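Local coordinates for protein alkaline phosphatase (PDB 7KWD) that probably hydrolyses phosphate monoesters as a homodimeric, zinc- and magnesium-dependent alkaline phosphatase, at residues A[43-48]-A[313-318]. Numbering follows the deposited sequence.
Sequences VFVYDG and IVVSDH. With ZN (zinc ion), chain E; MG (magnesium ion), chain D.
D47 and D317 meet where two paired parallel strands pass into the active site, and a zinc ion joins them. D47 OD1, D317 OD2 and H318 NE2 each lie 2.2 Å from the zinc, and S95 OG is its fourth protein ligand; D47 OD2 adds a long approach of 2.7 Å. The two carboxylates, with planes 71° apart, bring D47 OD2 and D317 OD2 to 3.1 Å, a close approach of two acceptors whose mutual repulsion the metal cations probably offset. D47 OD2 also binds magnesium at 2.2 Å; T148, E270 and three waters complete that shell.

Beyond the metals, D317 OD1 accepts a hydrogen bond from G48 N (3.0 Å, 159° at the hydrogen), nearly along its C-O axis. With CG between the backbone N and carbonyl carbon, D317 turns its carboxylate toward both zinc and this N-H, fixing each oxygen. D317 OD1 also sits 3.2 Å above one face of the H318 ring, toward its rim. S316 OG bonds to F49 O, tying 313-318 again to the chain just after G48.

Further back, parallel pairing (directions 21° apart) supplies the frame: F44 N bonds to I313 O, V315 N to F44 O, and Y46 N to V315 O. On one sheet face, V314 CG1 packs 3.6 Å from Y46 CE1, while helix 283-306 covers F44 and Y46. On the other, V45 and V315 lie side by side, CG2 to CG1 4.2 Å. Metal ligands following adjacent parallel strands characterise the alkaline phosphatase active site, where S95 probably forms the phosphoserine intermediate.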
loop_
_atom_site.group_PDB
_atom_site.type_symbol
_atom_site.label_atom_id
_atom_site.label_comp_id
_atom_site.label_asym_id
_atom_site.label_seq_id
_atom_site.Cartn_x
_atom_site.Cartn_y
_atom_site.Cartn_z
ATOM N N VAL A 43 -4.755 -18.624 -13.015
ATOM C CA VAL A 43 -4.981 -17.529 -12.072
ATOM C C VAL A 43 -4.078 -17.762 -10.859
ATOM O O VAL A 43 -4.241 -18.756 -10.147
ATOM C CB VAL A 43 -6.454 -17.428 -11.642
ATOM C CG1 VAL A 43 -6.666 -16.201 -10.749
ATOM C CG2 VAL A 43 -7.425 -17.384 -12.858
ATOM N N PHE A 44 -3.157 -16.840 -10.615
ATOM C CA PHE A 44 -2.159 -16.945 -9.548
ATOM C C PHE A 44 -2.553 -15.896 -8.512
ATOM O O PHE A 44 -2.369 -14.691 -8.731
ATOM C CB PHE A 44 -0.752 -16.738 -10.107
ATOM C CG PHE A 44 0.350 -17.053 -9.132
ATOM C CD1 PHE A 44 0.112 -17.516 -7.871
ATOM C CD2 PHE A 44 1.688 -16.805 -9.511
ATOM C CE1 PHE A 44 1.122 -17.752 -6.969
ATOM C CE2 PHE A 44 2.732 -17.082 -8.612
ATOM C CZ PHE A 44 2.441 -17.558 -7.339
ATOM N N VAL A 45 -3.131 -16.355 -7.403
ATOM C CA VAL A 45 -3.558 -15.460 -6.326
ATOM C C VAL A 45 -2.444 -15.361 -5.292
ATOM O O VAL A 45 -1.997 -16.377 -4.756
ATOM C CB VAL A 45 -4.846 -15.951 -5.664
ATOM C CG1 VAL A 45 -5.235 -15.001 -4.523
ATOM C CG2 VAL A 45 -5.942 -16.095 -6.694
ATOM N N TYR A 46 -2.012 -14.128 -5.013
ATOM C CA TYR A 46 -1.165 -13.805 -3.873
ATOM C C TYR A 46 -2.097 -13.379 -2.735
ATOM O O TYR A 46 -2.559 -12.248 -2.682
ATOM C CB TYR A 46 -0.201 -12.681 -4.240
ATOM C CG TYR A 46 1.043 -13.035 -5.040
ATOM C CD1 TYR A 46 0.959 -13.610 -6.304
ATOM C CD2 TYR A 46 2.308 -12.694 -4.569
ATOM C CE1 TYR A 46 2.094 -13.871 -7.039
ATOM C CE2 TYR A 46 3.453 -12.939 -5.309
ATOM C CZ TYR A 46 3.341 -13.530 -6.536
ATOM O OH TYR A 46 4.474 -13.802 -7.266
ATOM N N ASP A 47 -2.396 -14.291 -1.813
ATOM C CA ASP A 47 -3.367 -14.000 -0.775
ATOM C C ASP A 47 -2.767 -13.064 0.271
ATOM O O ASP A 47 -1.709 -13.349 0.822
ATOM C CB ASP A 47 -3.847 -15.290 -0.115
ATOM C CG ASP A 47 -5.159 -15.105 0.566
ATOM O OD1 ASP A 47 -5.205 -14.195 1.422
ATOM O OD2 ASP A 47 -6.140 -15.824 0.221
ATOM N N GLY A 48 -3.444 -11.959 0.543
ATOM C CA GLY A 48 -3.010 -11.028 1.577
ATOM C C GLY A 48 -1.819 -10.157 1.232
ATOM O O GLY A 48 -1.261 -9.486 2.118
ATOM N N ILE A 313 -3.184 -14.605 -15.189
ATOM C CA ILE A 313 -3.607 -13.498 -14.337
ATOM C C ILE A 313 -2.913 -13.660 -12.996
ATOM O O ILE A 313 -3.055 -14.708 -12.362
ATOM C CB ILE A 313 -5.139 -13.474 -14.145
ATOM C CG1 ILE A 313 -5.846 -13.296 -15.479
ATOM C CG2 ILE A 313 -5.516 -12.373 -13.129
ATOM C CD1 ILE A 313 -7.372 -13.158 -15.366
ATOM N N VAL A 314 -2.206 -12.622 -12.548
ATOM C CA VAL A 314 -1.571 -12.589 -11.230
ATOM C C VAL A 314 -2.242 -11.483 -10.427
ATOM O O VAL A 314 -2.258 -10.319 -10.847
ATOM C CB VAL A 314 -0.056 -12.369 -11.327
ATOM C CG1 VAL A 314 0.604 -12.513 -9.970
ATOM C CG2 VAL A 314 0.529 -13.362 -12.290
ATOM N N VAL A 315 -2.802 -11.839 -9.276
ATOM C CA VAL A 315 -3.651 -10.912 -8.548
ATOM C C VAL A 315 -3.521 -11.167 -7.057
ATOM O O VAL A 315 -3.420 -12.320 -6.606
ATOM C CB VAL A 315 -5.122 -11.049 -8.992
ATOM C CG1 VAL A 315 -5.673 -12.391 -8.565
ATOM C CG2 VAL A 315 -5.967 -9.880 -8.457
ATOM N N SER A 316 -3.544 -10.088 -6.291
ATOM C CA SER A 316 -3.727 -10.196 -4.851
ATOM C C SER A 316 -5.210 -10.076 -4.532
ATOM O O SER A 316 -5.924 -9.284 -5.168
ATOM C CB SER A 316 -2.950 -9.100 -4.120
ATOM O OG SER A 316 -3.331 -9.099 -2.748
ATOM N N ASP A 317 -5.690 -10.849 -3.537
ATOM C CA ASP A 317 -7.113 -10.750 -3.197
ATOM C C ASP A 317 -7.436 -9.648 -2.197
ATOM O O ASP A 317 -8.592 -9.229 -2.118
ATOM C CB ASP A 317 -7.657 -12.096 -2.690
ATOM C CG ASP A 317 -7.103 -12.510 -1.371
ATOM O OD1 ASP A 317 -5.995 -12.084 -0.967
ATOM O OD2 ASP A 317 -7.794 -13.318 -0.716
ATOM N N HIS A 318 -6.448 -9.179 -1.443
ATOM C CA HIS A 318 -6.550 -8.025 -0.554
ATOM C C HIS A 318 -5.195 -7.900 0.141
ATOM O O HIS A 318 -4.394 -8.846 0.156
ATOM C CB HIS A 318 -7.631 -8.180 0.521
ATOM C CG HIS A 318 -7.474 -9.449 1.273
ATOM N ND1 HIS A 318 -6.544 -9.601 2.281
ATOM C CD2 HIS A 318 -8.028 -10.659 1.085
ATOM C CE1 HIS A 318 -6.566 -10.842 2.709
ATOM N NE2 HIS A 318 -7.471 -11.494 2.011
HETATM ZN ZN ZN E . -7.337 -13.648 1.386
HETATM MG MG MG D . -6.614 -17.890 0.587
HETATM O O HOH W 1 -7.249 -19.915 0.567
HETATM O O HOH W 2 -7.997 -17.643 1.945
HETATM O O HOH W 3 -5.069 -17.787 2.323
#